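Local coordinates for protein chitinase (Chromobacterium violaceum, PDB 4TXG) that probably hydrolyses the glycosidic bonds of chitin and probably binds the polymer through a separate carbohydrate-binding module, at residues H192-T204 and N286-F300. Residues are numbered along the deposited sequence; the frame is centred on the assembly and turned at random.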
loop_
_atom_site.group_PDB
_atom_site.type_symbol
_atom_site.label_atom_id
_atom_site.label_comp_id
_atom_site.label_asym_id
_atom_site.label_seq_id
_atom_site.Cartn_x
_atom_site.Cartn_y
_atom_site.Cartn_z
ATOM N N HIS A 192 -15.102 -8.818 1.746
ATOM C CA HIS A 192 -15.751 -7.632 1.206
ATOM C C HIS A 192 -16.673 -7.046 2.262
ATOM O O HIS A 192 -16.863 -7.636 3.323
ATOM C CB HIS A 192 -16.542 -7.963 -0.063
ATOM C CG HIS A 192 -17.644 -8.951 0.155
ATOM N ND1 HIS A 192 -17.471 -10.308 -0.007
ATOM C CD2 HIS A 192 -18.941 -8.775 0.515
ATOM C CE1 HIS A 192 -18.610 -10.931 0.255
ATOM N NE2 HIS A 192 -19.518 -10.021 0.566
ATOM N N VAL A 193 -17.217 -5.872 1.967
ATOM C CA VAL A 193 -18.231 -5.248 2.803
ATOM C C VAL A 193 -19.596 -5.653 2.273
ATOM O O VAL A 193 -19.927 -5.343 1.124
ATOM C CB VAL A 193 -18.096 -3.721 2.791
ATOM C CG1 VAL A 193 -19.201 -3.079 3.641
ATOM C CG2 VAL A 193 -16.716 -3.326 3.282
ATOM N N ASP A 194 -20.388 -6.361 3.072
ATOM C CA ASP A 194 -21.626 -6.897 2.520
ATOM C C ASP A 194 -22.768 -5.882 2.638
ATOM O O ASP A 194 -22.557 -4.744 3.052
ATOM C CB ASP A 194 -21.996 -8.259 3.157
ATOM C CG ASP A 194 -22.454 -8.175 4.613
ATOM O OD1 ASP A 194 -22.826 -7.100 5.123
ATOM O OD2 ASP A 194 -22.476 -9.248 5.256
ATOM N N GLY A 195 -23.963 -6.304 2.238
ATOM C CA GLY A 195 -25.130 -5.432 2.205
ATOM C C GLY A 195 -25.581 -4.912 3.558
ATOM O O GLY A 195 -26.387 -3.979 3.637
ATOM N N SER A 196 -25.073 -5.516 4.627
ATOM C CA SER A 196 -25.383 -5.056 5.978
ATOM C C SER A 196 -24.187 -4.323 6.583
ATOM O O SER A 196 -24.112 -4.123 7.803
ATOM C CB SER A 196 -25.786 -6.232 6.859
ATOM O OG SER A 196 -26.971 -6.829 6.359
ATOM N N ASN A 197 -23.263 -3.944 5.705
ATOM C CA ASN A 197 -22.037 -3.229 6.054
ATOM C C ASN A 197 -21.109 -4.016 6.962
ATOM O O ASN A 197 -20.321 -3.443 7.707
ATOM C CB ASN A 197 -22.373 -1.871 6.680
ATOM C CG ASN A 197 -22.868 -0.882 5.648
ATOM O OD1 ASN A 197 -22.403 -0.889 4.515
ATOM N ND2 ASN A 197 -23.846 -0.061 6.019
ATOM N N LYS A 198 -21.171 -5.337 6.858
ATOM C CA LYS A 198 -20.326 -6.198 7.671
ATOM C C LYS A 198 -19.239 -6.861 6.847
ATOM O O LYS A 198 -19.416 -7.127 5.654
ATOM C CB LYS A 198 -21.174 -7.258 8.369
ATOM C CG LYS A 198 -22.119 -6.645 9.392
ATOM C CD LYS A 198 -23.414 -7.408 9.497
ATOM C CE LYS A 198 -23.296 -8.604 10.399
ATOM N NZ LYS A 198 -24.665 -9.087 10.762
ATOM N N LEU A 199 -18.108 -7.112 7.495
ATOM C CA LEU A 199 -17.011 -7.837 6.872
ATOM C C LEU A 199 -17.485 -9.260 6.521
ATOM O O LEU A 199 -18.039 -9.954 7.368
ATOM C CB LEU A 199 -15.812 -7.848 7.831
ATOM C CG LEU A 199 -14.448 -8.327 7.323
ATOM C CD1 LEU A 199 -13.361 -7.789 8.231
ATOM C CD2 LEU A 199 -14.392 -9.852 7.269
ATOM N N SER A 200 -17.271 -9.702 5.282
ATOM C CA SER A 200 -17.788 -11.012 4.870
ATOM C C SER A 200 -16.871 -11.749 3.905
ATOM O O SER A 200 -16.259 -11.135 3.039
ATOM C CB SER A 200 -19.171 -10.854 4.218
ATOM O OG SER A 200 -19.676 -12.107 3.760
ATOM N N VAL A 201 -16.798 -13.069 4.051
ATOM C CA VAL A 201 -16.196 -13.918 3.026
ATOM C C VAL A 201 -17.227 -14.952 2.567
ATOM O O VAL A 201 -16.862 -16.018 2.070
ATOM C CB VAL A 201 -14.913 -14.649 3.534
ATOM C CG1 VAL A 201 -13.753 -13.652 3.754
ATOM C CG2 VAL A 201 -15.201 -15.443 4.802
ATOM N N ASN A 202 -18.512 -14.628 2.734
ATOM C CA ASN A 202 -19.594 -15.567 2.438
ATOM C C ASN A 202 -19.381 -16.890 3.160
ATOM O O ASN A 202 -19.554 -17.959 2.575
ATOM C CB ASN A 202 -19.718 -15.830 0.934
ATOM C CG ASN A 202 -20.434 -14.719 0.213
ATOM O OD1 ASN A 202 -21.664 -14.630 0.252
ATOM N ND2 ASN A 202 -19.675 -13.864 -0.445
ATOM N N GLU A 203 -18.972 -16.791 4.422
ATOM C CA GLU A 203 -18.692 -17.963 5.242
ATOM C C GLU A 203 -19.878 -18.932 5.350
ATOM O O GLU A 203 -19.681 -20.115 5.610
ATOM C CB GLU A 203 -18.243 -17.520 6.640
ATOM C CG GLU A 203 -19.104 -16.420 7.274
ATOM C CD GLU A 203 -18.489 -15.012 7.157
ATOM O OE1 GLU A 203 -18.347 -14.487 6.026
ATOM O OE2 GLU A 203 -18.158 -14.419 8.212
ATOM N N THR A 204 -21.101 -18.445 5.141
ATOM C CA THR A 204 -22.274 -19.307 5.240
ATOM C C THR A 204 -22.693 -19.931 3.906
ATOM O O THR A 204 -23.620 -20.742 3.861
ATOM C CB THR A 204 -23.489 -18.544 5.810
ATOM O OG1 THR A 204 -23.875 -17.510 4.896
ATOM C CG2 THR A 204 -23.151 -17.937 7.162
ATOM N N ASN A 286 -20.961 7.962 7.422
ATOM C CA ASN A 286 -21.917 6.932 7.822
ATOM C C ASN A 286 -21.496 6.244 9.118
ATOM O O ASN A 286 -20.892 5.171 9.083
ATOM C CB ASN A 286 -22.060 5.898 6.699
ATOM C CG ASN A 286 -23.169 4.880 6.964
ATOM O OD1 ASN A 286 -23.830 4.901 8.004
ATOM N ND2 ASN A 286 -23.383 3.991 5.999
ATOM N N GLN A 287 -21.820 6.855 10.257
ATOM C CA GLN A 287 -21.393 6.312 11.554
ATOM C C GLN A 287 -21.956 4.917 11.798
ATOM O O GLN A 287 -21.257 4.037 12.312
ATOM C CB GLN A 287 -21.815 7.231 12.709
ATOM C CG GLN A 287 -21.518 6.625 14.093
ATOM C CD GLN A 287 -22.047 7.451 15.261
ATOM O OE1 GLN A 287 -22.914 8.312 15.096
ATOM N NE2 GLN A 287 -21.520 7.188 16.455
ATOM N N ALA A 288 -23.219 4.717 11.433
ATOM C CA ALA A 288 -23.865 3.422 11.649
ATOM C C ALA A 288 -23.187 2.314 10.844
ATOM O O ALA A 288 -22.969 1.208 11.355
ATOM C CB ALA A 288 -25.353 3.503 11.300
ATOM N N GLY A 289 -22.844 2.617 9.593
ATOM C CA GLY A 289 -22.168 1.661 8.730
ATOM C C GLY A 289 -20.785 1.322 9.255
ATOM O O GLY A 289 -20.376 0.157 9.273
ATOM N N ILE A 290 -20.062 2.352 9.675
ATOM C CA ILE A 290 -18.695 2.179 10.175
ATOM C C ILE A 290 -18.709 1.396 11.500
ATOM O O ILE A 290 -17.841 0.551 11.750
ATOM C CB ILE A 290 -17.986 3.548 10.343
ATOM C CG1 ILE A 290 -17.637 4.136 8.968
ATOM C CG2 ILE A 290 -16.718 3.416 11.191
ATOM C CD1 ILE A 290 -17.212 5.631 8.997
ATOM N N ASN A 291 -19.707 1.649 12.338
ATOM C CA ASN A 291 -19.843 0.886 13.572
ATOM C C ASN A 291 -20.161 -0.580 13.299
ATOM O O ASN A 291 -19.591 -1.474 13.929
ATOM C CB ASN A 291 -20.929 1.484 14.473
ATOM C CG ASN A 291 -20.496 2.773 15.148
ATOM O OD1 ASN A 291 -19.322 3.148 15.130
ATOM N ND2 ASN A 291 -21.451 3.454 15.764
ATOM N N ALA A 292 -21.075 -0.833 12.365
ATOM C CA ALA A 292 -21.424 -2.209 12.024
ATOM C C ALA A 292 -20.214 -2.944 11.478
ATOM O O ALA A 292 -19.950 -4.099 11.839
ATOM C CB ALA A 292 -22.566 -2.245 11.009
ATOM N N PHE A 293 -19.477 -2.275 10.601
ATOM C CA PHE A 293 -18.298 -2.902 10.020
ATOM C C PHE A 293 -17.248 -3.207 11.088
ATOM O O PHE A 293 -16.715 -4.322 11.151
ATOM C CB PHE A 293 -17.686 -2.021 8.928
ATOM C CG PHE A 293 -16.444 -2.607 8.339
ATOM C CD1 PHE A 293 -16.528 -3.624 7.395
ATOM C CD2 PHE A 293 -15.198 -2.179 8.754
ATOM C CE1 PHE A 293 -15.377 -4.189 6.857
ATOM C CE2 PHE A 293 -14.046 -2.734 8.217
ATOM C CZ PHE A 293 -14.142 -3.739 7.272
ATOM N N SER A 294 -16.946 -2.217 11.919
ATOM C CA SER A 294 -15.888 -2.365 12.913
ATOM C C SER A 294 -16.212 -3.459 13.915
ATOM O O SER A 294 -15.358 -4.292 14.231
ATOM C CB SER A 294 -15.642 -1.034 13.620
ATOM O OG SER A 294 -15.203 -0.069 12.662
ATOM N N ASP A 295 -17.446 -3.483 14.404
ATOM C CA ASP A 295 -17.846 -4.562 15.308
ATOM C C ASP A 295 -17.762 -5.924 14.614
ATOM O O ASP A 295 -17.391 -6.922 15.243
ATOM C CB ASP A 295 -19.259 -4.324 15.837
ATOM C CG ASP A 295 -19.334 -3.142 16.807
ATOM O OD1 ASP A 295 -18.280 -2.699 17.319
ATOM O OD2 ASP A 295 -20.458 -2.667 17.071
ATOM N N SER A 296 -18.103 -5.973 13.324
ATOM C CA SER A 296 -18.063 -7.234 12.586
ATOM C C SER A 296 -16.620 -7.705 12.399
ATOM O O SER A 296 -16.363 -8.906 12.350
ATOM C CB SER A 296 -18.770 -7.119 11.224
ATOM O OG SER A 296 -17.983 -6.435 10.265
ATOM N N ALA A 297 -15.683 -6.765 12.304
ATOM C CA ALA A 297 -14.278 -7.121 12.134
ATOM C C ALA A 297 -13.747 -7.765 13.408
ATOM O O ALA A 297 -13.020 -8.758 13.356
ATOM C CB ALA A 297 -13.447 -5.898 11.756
ATOM N N VAL A 298 -14.115 -7.194 14.552
ATOM C CA VAL A 298 -13.755 -7.775 15.844
ATOM C C VAL A 298 -14.295 -9.207 15.948
ATOM O O VAL A 298 -13.570 -10.128 16.326
ATOM C CB VAL A 298 -14.288 -6.919 17.021
ATOM C CG1 VAL A 298 -14.176 -7.676 18.333
ATOM C CG2 VAL A 298 -13.532 -5.588 17.102
ATOM N N ALA A 299 -15.559 -9.399 15.586
ATOM C CA ALA A 299 -16.171 -10.722 15.706
ATOM C C ALA A 299 -15.502 -11.721 14.765
ATOM O O ALA A 299 -15.344 -12.900 15.103
ATOM C CB ALA A 299 -17.666 -10.645 15.420
ATOM N N PHE A 300 -15.132 -11.246 13.579
ATOM C CA PHE A 300 -14.493 -12.089 12.566
ATOM C C PHE A 300 -13.107 -12.539 13.019
ATOM O O PHE A 300 -12.762 -13.722 12.923
ATOM C CB PHE A 300 -14.401 -11.324 11.245
ATOM C CG PHE A 300 -13.955 -12.153 10.076
ATOM C CD1 PHE A 300 -12.613 -12.293 9.773
ATOM C CD2 PHE A 300 -14.896 -12.758 9.255
ATOM C CE1 PHE A 300 -12.210 -13.053 8.666
ATOM C CE2 PHE A 300 -14.509 -13.505 8.151
ATOM C CZ PHE A 300 -13.169 -13.645 7.856
#
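Leu199 meets Phe293, Ser296, Ala297 and Phe300 along one side of helix 287-304, in the TIM-barrel domain of this family 18 chitinase. Barrel strand 185-193 turns back at its C-terminal end as a beta hairpin, and its return strand 199-200 packs against this outer helix.

The apolar contacts centre on Leu199. Its CG stands anti to the backbone N (chi1 -169°), and its two methyls part toward different residues. CD2 sits over the centre of the Phe300 ring in a CH-pi contact, 3.6 Å from the centroid. CD1 touches Ala297 CB. CB lies obliquely beside the Phe293 ring, where Val193 CG2 also comes within 3.9 Å of Phe293 CE1. Val201 CG2 reaches the edge of the Phe300 ring, near its plane. Val252 and Ile250 of strand 247-253 pack against the same cluster, so the hairpin and helix share a core with the barrel wall.

Toward the start of the helix, Asn197 carries the contact without a hydrogen bond across it. Its ND2 lies 3.6 Å from Gly289 CA, and its O sits at the edge of the Phe293 ring, 3.2 Å from Phe293 CB. Asn286 is the N-cap of the helix: its OD1 accepts from Gly289 N, which stands above the carbonyl plane, while its ND2 bonds to Ser276 O.

Within the hairpin, a type I turn runs from Asp194 to Asn197. Asp194 OD1 accepts from Ser196 N, an Asx turn, and from Lys198 N; the two donors come from opposite faces of the carboxylate. Both bonds brace the turn from within; neither involves the helix.

One hydrogen bond crosses the contact. Ser296 OG stands between its own backbone N and carbonyl carbon (chi1 77°), which lets it reach back to Phe293 O and face the hairpin. It donates to Phe293 O and accepts from Leu199 N at 2.9 Å, almost straight at 171°.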